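Local coordinates for protein GDP-mannose-dependent alpha-(1-6)-phosphatidylinositol monomannoside mannosyltransferase (Corynebacterium glutamicum, PDB 3OKP) that is a GT-B-fold mannosyltransferase of the glycosyltransferase family 4 type, built from two Rossmann-like domains and modelled with bound guanosine-5'-diphosphate-alpha-D-mannose, at residues Tyr24-Ile37 with Trp365-Gln377. Sequence-based numbering, arbitrary orientation.
Sequences YLRDFIATQDPESI and WEIMGERLTNILQ
W365, at the start of helix 365-377, lays one face of its indole against D27 and turns an edge to F28 of helix 20-29. That face of the six-membered ring takes a CH-pi contact from D27 CB, 3.6 Å from the ring centroid. Its CZ3 edge points into the middle of the F28 ring, a T-shaped pair with planes at 86°. A water accepts a weak bond from W365 NE1 and donates to D27 OD2, while R26 grips the same carboxylate side-on through NE and NH2, which should hold it still beside the indole. M368 comes next, its carbonyl O lying at the F28 ring edge, 3.5 Å from CE1, with CB close by. At G369 the two segments draw nearest, its CA 5.0 Å from T31 CA, and T31 OG1 sits 3.4 Å from G369 CA. L372, its CG swung anti to the backbone N (chi1 -179°), sends CD2 to within 3.7 Å of F28 CD1; W91 of strand 89-92 also packs on both side chains. The bent Q32 side chain then runs past T373 in the opposite direction. Its NE2 makes a nearly straight bond to T31 OG1, in the amide plane, and a weak one to G369 O (3.1 Å), an oxygen that T373 N and OG1 already reach from opposite faces of its plane. L376 CD1 lies against Q32 OE1, and at Q377 a second water links NE2 to that same OE1, while Q377 OE1 is bonded to R5 N. Segment 24-29 and helix 365-377 cross at -82°, nearly at right angles. This is the GT-B arrangement in which the C-terminal helix returns to the N-terminal Rossmann-like domain, here packing across the end of helix 20-29 and the loop leading into strand 37-42.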
ATOM      1  N   TYR A  24       6.101   4.050  -2.855  1.00 11.67           N
ATOM      2  CA  TYR A  24       6.224   2.826  -3.643  1.00 11.43           C
ATOM      3  C   TYR A  24       7.529   2.806  -4.442  1.00 11.05           C
ATOM      4  O   TYR A  24       8.299   1.845  -4.361  1.00 10.94           O
ATOM      5  CB  TYR A  24       5.004   2.707  -4.566  1.00 11.54           C
ATOM      6  CG  TYR A  24       4.968   1.507  -5.491  1.00 11.47           C
ATOM      7  CD1 TYR A  24       4.295   0.340  -5.125  1.00 11.55           C
ATOM      8  CD2 TYR A  24       5.563   1.556  -6.752  1.00 11.63           C
ATOM      9  CE1 TYR A  24       4.240  -0.760  -5.988  1.00 11.41           C
ATOM     10  CE2 TYR A  24       5.515   0.465  -7.618  1.00 11.29           C
ATOM     11  CZ  TYR A  24       4.852  -0.685  -7.231  1.00 11.45           C
ATOM     12  OH  TYR A  24       4.810  -1.762  -8.090  1.00 12.03           O
ATOM     13  N   LEU A  25       7.782   3.877  -5.193  1.00 10.81           N
ATOM     14  CA  LEU A  25       8.968   3.958  -6.048  1.00 10.55           C
ATOM     15  C   LEU A  25      10.259   4.123  -5.248  1.00 10.78           C
ATOM     16  O   LEU A  25      11.235   3.418  -5.501  1.00 10.65           O
ATOM     17  CB  LEU A  25       8.819   5.062  -7.103  1.00 10.37           C
ATOM     18  CG  LEU A  25       7.748   4.841  -8.180  1.00 10.18           C
ATOM     19  CD1 LEU A  25       7.700   6.025  -9.127  1.00 10.66           C
ATOM     20  CD2 LEU A  25       7.978   3.548  -8.960  1.00  9.69           C
ATOM     21  N   ARG A  26      10.254   5.033  -4.273  1.00 11.05           N
ATOM     22  CA  ARG A  26      11.393   5.206  -3.363  1.00 11.45           C
ATOM     23  C   ARG A  26      11.866   3.865  -2.780  1.00 11.60           C
ATOM     24  O   ARG A  26      13.057   3.545  -2.827  1.00 11.72           O
ATOM     25  CB  ARG A  26      11.037   6.190  -2.239  1.00 12.00           C
ATOM     26  CG  ARG A  26      12.070   6.309  -1.111  1.00 12.81           C
ATOM     27  CD  ARG A  26      11.434   6.886   0.150  1.00 14.29           C
ATOM     28  NE  ARG A  26      10.495   5.944   0.762  1.00 14.74           N
ATOM     29  CZ  ARG A  26       9.433   6.290   1.485  1.00 15.55           C
ATOM     30  NH1 ARG A  26       9.147   7.570   1.700  1.00 16.49           N
ATOM     31  NH2 ARG A  26       8.646   5.351   1.991  1.00 15.13           N
ATOM     32  N   ASP A  27      10.930   3.079  -2.253  1.00 11.54           N
ATOM     33  CA  ASP A  27      11.277   1.834  -1.567  1.00 11.66           C
ATOM     34  C   ASP A  27      11.648   0.689  -2.514  1.00 11.29           C
ATOM     35  O   ASP A  27      12.522  -0.113  -2.192  1.00 11.36           O
ATOM     36  CB  ASP A  27      10.172   1.419  -0.591  1.00 11.88           C
ATOM     37  CG  ASP A  27       9.989   2.413   0.549  1.00 12.68           C
ATOM     38  OD1 ASP A  27      10.930   3.179   0.848  1.00 12.45           O
ATOM     39  OD2 ASP A  27       8.895   2.427   1.150  1.00 13.61           O
ATOM     40  N   PHE A  28      11.002   0.618  -3.676  1.00 10.77           N
ATOM     41  CA  PHE A  28      11.385  -0.370  -4.691  1.00 10.68           C
ATOM     42  C   PHE A  28      12.759  -0.090  -5.305  1.00 10.64           C
ATOM     43  O   PHE A  28      13.554  -1.015  -5.497  1.00 10.78           O
ATOM     44  CB  PHE A  28      10.319  -0.515  -5.785  1.00 10.37           C
ATOM     45  CG  PHE A  28       9.374  -1.660  -5.556  1.00 10.29           C
ATOM     46  CD1 PHE A  28       9.839  -2.974  -5.570  1.00 10.34           C
ATOM     47  CD2 PHE A  28       8.022  -1.431  -5.334  1.00 10.19           C
ATOM     48  CE1 PHE A  28       8.975  -4.042  -5.353  1.00 10.86           C
ATOM     49  CE2 PHE A  28       7.146  -2.494  -5.116  1.00 10.56           C
ATOM     50  CZ  PHE A  28       7.624  -3.802  -5.126  1.00 10.69           C
ATOM     51  N   ILE A  29      13.036   1.180  -5.604  1.00 10.60           N
ATOM     52  CA  ILE A  29      14.333   1.577  -6.177  1.00 10.84           C
ATOM     53  C   ILE A  29      15.481   1.250  -5.212  1.00 11.18           C
ATOM     54  O   ILE A  29      16.547   0.789  -5.636  1.00 11.32           O
ATOM     55  CB  ILE A  29      14.360   3.080  -6.589  1.00 10.70           C
ATOM     56  CG1 ILE A  29      13.442   3.327  -7.792  1.00 10.52           C
ATOM     57  CG2 ILE A  29      15.777   3.523  -6.939  1.00 11.25           C
ATOM     58  CD1 ILE A  29      13.074   4.800  -8.018  1.00 10.52           C
ATOM     59  N   ALA A  30      15.240   1.467  -3.921  1.00 11.37           N
ATOM     60  CA  ALA A  30      16.231   1.222  -2.872  1.00 11.89           C
ATOM     61  C   ALA A  30      16.653  -0.249  -2.751  1.00 12.08           C
ATOM     62  O   ALA A  30      17.713  -0.546  -2.203  1.00 12.51           O
ATOM     63  CB  ALA A  30      15.726   1.757  -1.530  1.00 12.07           C
ATOM     64  N   THR A  31      15.831  -1.160  -3.275  1.00 12.03           N
ATOM     65  CA  THR A  31      16.138  -2.597  -3.259  1.00 12.25           C
ATOM     66  C   THR A  31      17.098  -3.007  -4.379  1.00 12.47           C
ATOM     67  O   THR A  31      17.658  -4.107  -4.352  1.00 12.76           O
ATOM     68  CB  THR A  31      14.862  -3.469  -3.370  1.00 12.18           C
ATOM     69  OG1 THR A  31      14.238  -3.262  -4.644  1.00 11.95           O
ATOM     70  CG2 THR A  31      13.871  -3.152  -2.252  1.00 11.95           C
ATOM     71  N   GLN A  32      17.284  -2.125  -5.358  1.00 12.24           N
ATOM     72  CA  GLN A  32      18.115  -2.427  -6.525  1.00 12.51           C
ATOM     73  C   GLN A  32      19.526  -1.859  -6.391  1.00 12.95           C
ATOM     74  O   GLN A  32      19.786  -1.011  -5.535  1.00 12.95           O
ATOM     75  CB  GLN A  32      17.453  -1.893  -7.804  1.00 12.01           C
ATOM     76  CG  GLN A  32      16.020  -2.386  -8.027  1.00 11.58           C
ATOM     77  CD  GLN A  32      15.936  -3.895  -8.191  1.00 11.91           C
ATOM     78  OE1 GLN A  32      16.441  -4.454  -9.166  1.00 12.13           O
ATOM     79  NE2 GLN A  32      15.298  -4.560  -7.234  1.00 12.04           N
ATOM     80  N   ASP A  33      20.429  -2.342  -7.242  1.00 13.56           N
ATOM     81  CA  ASP A  33      21.778  -1.796  -7.355  1.00 14.17           C
ATOM     82  C   ASP A  33      21.667  -0.354  -7.855  1.00 13.89           C
ATOM     83  O   ASP A  33      21.172  -0.127  -8.961  1.00 13.65           O
ATOM     84  CB  ASP A  33      22.607  -2.646  -8.329  1.00 14.71           C
ATOM     85  CG  ASP A  33      24.083  -2.248  -8.372  1.00 15.93           C
ATOM     86  OD1 ASP A  33      24.438  -1.108  -8.001  1.00 16.19           O
ATOM     87  OD2 ASP A  33      24.901  -3.093  -8.793  1.00 17.57           O
ATOM     88  N   PRO A  34      22.117   0.624  -7.039  1.00 14.01           N
ATOM     89  CA  PRO A  34      22.003   2.045  -7.395  1.00 13.94           C
ATOM     90  C   PRO A  34      22.701   2.402  -8.711  1.00 14.22           C
ATOM     91  O   PRO A  34      22.266   3.322  -9.411  1.00 14.09           O
ATOM     92  CB  PRO A  34      22.673   2.761  -6.215  1.00 14.11           C
ATOM     93  CG  PRO A  34      23.530   1.720  -5.563  1.00 14.68           C
ATOM     94  CD  PRO A  34      22.768   0.447  -5.727  1.00 14.46           C
ATOM     95  N   GLU A  35      23.762   1.671  -9.047  1.00 14.83           N
ATOM     96  CA  GLU A  35      24.489   1.887 -10.298  1.00 15.30           C
ATOM     97  C   GLU A  35      23.679   1.468 -11.532  1.00 14.94           C
ATOM     98  O   GLU A  35      23.997   1.878 -12.651  1.00 15.14           O
ATOM     99  CB  GLU A  35      25.838   1.160 -10.270  1.00 16.04           C
ATOM    100  CG  GLU A  35      26.878   1.810  -9.366  1.00 16.65           C
ATOM    101  CD  GLU A  35      28.092   0.929  -9.133  1.00 17.51           C
ATOM    102  OE1 GLU A  35      28.481   0.175 -10.047  1.00 18.75           O
ATOM    103  OE2 GLU A  35      28.663   0.990  -8.026  1.00 19.17           O
ATOM    104  N   SER A  36      22.638   0.662 -11.318  1.00 14.49           N
ATOM    105  CA  SER A  36      21.785   0.168 -12.406  1.00 14.38           C
ATOM    106  C   SER A  36      20.461   0.935 -12.528  1.00 13.72           C
ATOM    107  O   SER A  36      19.584   0.552 -13.305  1.00 13.53           O
ATOM    108  CB  SER A  36      21.517  -1.336 -12.238  1.00 14.55           C
ATOM    109  OG  SER A  36      20.499  -1.582 -11.277  1.00 14.73           O
ATOM    110  N   ILE A  37      20.332   2.020 -11.767  1.00 13.37           N
ATOM    111  CA  ILE A  37      19.102   2.809 -11.727  1.00 12.82           C
ATOM    112  C   ILE A  37      19.362   4.275 -12.061  1.00 12.58           C
ATOM    113  O   ILE A  37      20.285   4.890 -11.517  1.00 12.81           O
ATOM    114  CB  ILE A  37      18.417   2.738 -10.328  1.00 12.94           C
ATOM    115  CG1 ILE A  37      17.955   1.309  -9.999  1.00 13.33           C
ATOM    116  CG2 ILE A  37      17.263   3.753 -10.228  1.00 12.72           C
ATOM    117  CD1 ILE A  37      16.681   0.846 -10.725  1.00 14.26           C
ATOM    118  N   TRP A 365      10.318  -6.159   2.045  1.00 14.06           N
ATOM    119  CA  TRP A 365      10.996  -5.445   0.961  1.00 14.09           C
ATOM    120  C   TRP A 365      12.130  -6.271   0.352  1.00 14.48           C
ATOM    121  O   TRP A 365      12.500  -6.063  -0.803  1.00 14.48           O
ATOM    122  CB  TRP A 365      11.485  -4.059   1.410  1.00 13.87           C
ATOM    123  CG  TRP A 365      10.385  -3.040   1.393  1.00 13.61           C
ATOM    124  CD1 TRP A 365       9.824  -2.416   2.471  1.00 14.01           C
ATOM    125  CD2 TRP A 365       9.684  -2.555   0.238  1.00 13.11           C
ATOM    126  NE1 TRP A 365       8.826  -1.563   2.057  1.00 13.57           N
ATOM    127  CE2 TRP A 365       8.719  -1.628   0.693  1.00 13.14           C
ATOM    128  CE3 TRP A 365       9.782  -2.811  -1.139  1.00 12.82           C
ATOM    129  CZ2 TRP A 365       7.853  -0.955  -0.180  1.00 13.04           C
ATOM    130  CZ3 TRP A 365       8.925  -2.139  -2.006  1.00 12.67           C
ATOM    131  CH2 TRP A 365       7.971  -1.222  -1.521  1.00 12.66           C
ATOM    132  N   GLU A 366      12.661  -7.212   1.132  1.00 15.25           N
ATOM    133  CA  GLU A 366      13.666  -8.158   0.645  1.00 15.90           C
ATOM    134  C   GLU A 366      13.063  -9.110  -0.386  1.00 15.66           C
ATOM    135  O   GLU A 366      13.641  -9.328  -1.453  1.00 15.54           O
ATOM    136  CB  GLU A 366      14.279  -8.949   1.805  1.00 16.76           C
ATOM    137  CG  GLU A 366      15.349  -8.194   2.600  1.00 18.38           C
ATOM    138  CD  GLU A 366      14.782  -7.168   3.581  1.00 20.02           C
ATOM    139  OE1 GLU A 366      13.554  -7.160   3.830  1.00 19.65           O
ATOM    140  OE2 GLU A 366      15.584  -6.368   4.114  1.00 21.18           O
ATOM    141  N   ILE A 367      11.895  -9.660  -0.056  1.00 15.54           N
ATOM    142  CA  ILE A 367      11.145 -10.536  -0.956  1.00 15.54           C
ATOM    143  C   ILE A 367      10.673  -9.779  -2.200  1.00 14.88           C
ATOM    144  O   ILE A 367      10.884 -10.238  -3.326  1.00 14.53           O
ATOM    145  CB  ILE A 367       9.933 -11.200  -0.230  1.00 15.86           C
ATOM    146  CG1 ILE A 367      10.402 -12.175   0.866  1.00 16.73           C
ATOM    147  CG2 ILE A 367       8.982 -11.879  -1.224  1.00 16.25           C
ATOM    148  CD1 ILE A 367      11.233 -13.371   0.382  1.00 17.66           C
ATOM    149  N   MET A 368      10.047  -8.621  -1.991  1.00 14.31           N
ATOM    150  CA  MET A 368       9.516  -7.822  -3.099  1.00 14.01           C
ATOM    151  C   MET A 368      10.623  -7.246  -3.976  1.00 13.59           C
ATOM    152  O   MET A 368      10.475  -7.169  -5.196  1.00 13.36           O
ATOM    153  CB  MET A 368       8.589  -6.710  -2.593  1.00 13.91           C
ATOM    154  CG  MET A 368       7.264  -7.203  -1.992  1.00 14.80           C
ATOM    155  SD  MET A 368       6.350  -8.410  -2.986  1.00 16.79           S
ATOM    156  CE  MET A 368       6.137  -7.529  -4.524  1.00 15.71           C
ATOM    157  N   GLY A 369      11.728  -6.850  -3.346  1.00 13.66           N
ATOM    158  CA  GLY A 369      12.917  -6.389  -4.063  1.00 13.44           C
ATOM    159  C   GLY A 369      13.456  -7.437  -5.018  1.00 13.62           C
ATOM    160  O   GLY A 369      13.869  -7.115  -6.134  1.00 13.40           O
ATOM    161  N   GLU A 370      13.442  -8.695  -4.578  1.00 14.02           N
ATOM    162  CA  GLU A 370      13.845  -9.824  -5.417  1.00 14.46           C
ATOM    163  C   GLU A 370      12.925  -9.993  -6.623  1.00 14.35           C
ATOM    164  O   GLU A 370      13.394 -10.274  -7.730  1.00 14.33           O
ATOM    165  CB  GLU A 370      13.903 -11.119  -4.604  1.00 15.10           C
ATOM    166  CG  GLU A 370      15.136 -11.241  -3.725  1.00 15.42           C
ATOM    167  N   ARG A 371      11.620  -9.815  -6.405  1.00 14.20           N
ATOM    168  CA  ARG A 371      10.637  -9.826  -7.492  1.00 14.35           C
ATOM    169  C   ARG A 371      10.939  -8.760  -8.544  1.00 13.68           C
ATOM    170  O   ARG A 371      10.864  -9.033  -9.743  1.00 13.61           O
ATOM    171  CB  ARG A 371       9.215  -9.630  -6.958  1.00 14.29           C
ATOM    172  CG  ARG A 371       8.615 -10.839  -6.252  1.00 16.32           C
ATOM    173  CD  ARG A 371       7.125 -10.618  -6.047  1.00 18.20           C
ATOM    174  NE  ARG A 371       6.478 -11.690  -5.294  1.00 20.33           N
ATOM    175  CZ  ARG A 371       5.172 -11.742  -5.041  1.00 21.32           C
ATOM    176  NH1 ARG A 371       4.364 -10.786  -5.484  1.00 21.77           N
ATOM    177  NH2 ARG A 371       4.668 -12.753  -4.348  1.00 22.50           N
ATOM    178  N   LEU A 372      11.276  -7.550  -8.095  1.00 13.16           N
ATOM    179  CA  LEU A 372      11.626  -6.464  -9.013  1.00 12.73           C
ATOM    180  C   LEU A 372      12.920  -6.765  -9.768  1.00 13.07           C
ATOM    181  O   LEU A 372      13.016  -6.508 -10.970  1.00 12.96           O
ATOM    182  CB  LEU A 372      11.722  -5.114  -8.288  1.00 12.19           C
ATOM    183  CG  LEU A 372      12.052  -3.900  -9.173  1.00 11.94           C
ATOM    184  CD1 LEU A 372      10.996  -3.682 -10.263  1.00 11.06           C
ATOM    185  CD2 LEU A 372      12.237  -2.637  -8.345  1.00 11.75           C
ATOM    186  N   THR A 373      13.905  -7.314  -9.059  1.00 13.53           N
ATOM    187  CA  THR A 373      15.180  -7.694  -9.668  1.00 14.25           C
ATOM    188  C   THR A 373      14.952  -8.679 -10.818  1.00 14.71           C
ATOM    189  O   THR A 373      15.521  -8.514 -11.900  1.00 14.71           O
ATOM    190  CB  THR A 373      16.161  -8.271  -8.621  1.00 14.61           C
ATOM    191  OG1 THR A 373      16.376  -7.299  -7.592  1.00 14.58           O
ATOM    192  CG2 THR A 373      17.511  -8.620  -9.256  1.00 15.56           C
ATOM    193  N   ASN A 374      14.099  -9.676 -10.585  1.00 15.09           N
ATOM    194  CA  ASN A 374      13.759 -10.666 -11.607  1.00 15.80           C
ATOM    195  C   ASN A 374      13.130 -10.055 -12.858  1.00 15.47           C
ATOM    196  O   ASN A 374      13.414 -10.492 -13.974  1.00 15.70           O
ATOM    197  CB  ASN A 374      12.848 -11.753 -11.030  1.00 16.27           C
ATOM    198  CG  ASN A 374      13.552 -12.625 -10.002  1.00 17.86           C
ATOM    199  OD1 ASN A 374      14.782 -12.615  -9.888  1.00 19.69           O
ATOM    200  ND2 ASN A 374      12.772 -13.387  -9.244  1.00 19.42           N
ATOM    201  N   ILE A 375      12.287  -9.042 -12.665  1.00 14.78           N
ATOM    202  CA  ILE A 375      11.663  -8.325 -13.775  1.00 14.51           C
ATOM    203  C   ILE A 375      12.703  -7.509 -14.552  1.00 14.70           C
ATOM    204  O   ILE A 375      12.775  -7.593 -15.781  1.00 14.88           O
ATOM    205  CB  ILE A 375      10.497  -7.413 -13.292  1.00 14.06           C
ATOM    206  CG1 ILE A 375       9.390  -8.255 -12.639  1.00 14.01           C
ATOM    207  CG2 ILE A 375       9.929  -6.586 -14.448  1.00 13.68           C
ATOM    208  CD1 ILE A 375       8.359  -7.449 -11.857  1.00 13.75           C
ATOM    209  N   LEU A 376      13.519  -6.745 -13.828  1.00 14.59           N
ATOM    210  CA  LEU A 376      14.489  -5.843 -14.449  1.00 14.95           C
ATOM    211  C   LEU A 376      15.734  -6.537 -15.013  1.00 15.98           C
ATOM    212  O   LEU A 376      16.380  -6.009 -15.921  1.00 16.03           O
ATOM    213  CB  LEU A 376      14.898  -4.735 -13.471  1.00 14.28           C
ATOM    214  CG  LEU A 376      13.801  -3.801 -12.939  1.00 13.36           C
ATOM    215  CD1 LEU A 376      14.382  -2.817 -11.938  1.00 12.22           C
ATOM    216  CD2 LEU A 376      13.096  -3.063 -14.073  1.00 12.16           C
ATOM    217  N   GLN A 377      16.065  -7.714 -14.487  1.00 17.04           N
ATOM    218  CA  GLN A 377      17.305  -8.393 -14.874  1.00 18.43           C
ATOM    219  C   GLN A 377      17.130  -9.585 -15.813  1.00 19.66           C
ATOM    220  O   GLN A 377      18.113 -10.087 -16.359  1.00 20.21           O
ATOM    221  CB  GLN A 377      18.126  -8.796 -13.639  1.00 18.58           C
ATOM    222  CG  GLN A 377      18.669  -7.619 -12.829  1.00 17.95           C
ATOM    223  CD  GLN A 377      19.450  -6.618 -13.673  1.00 17.64           C
ATOM    224  OE1 GLN A 377      20.191  -6.992 -14.582  1.00 18.09           O
ATOM    225  NE2 GLN A 377      19.285  -5.338 -13.367  1.00 16.87           N
TER
HETATM  226  O   HOH W   1       9.001   0.930   3.909  1.00 23.90           O
HETATM  227  O   HOH W   2      17.877  -3.840 -11.365  1.00 16.00           O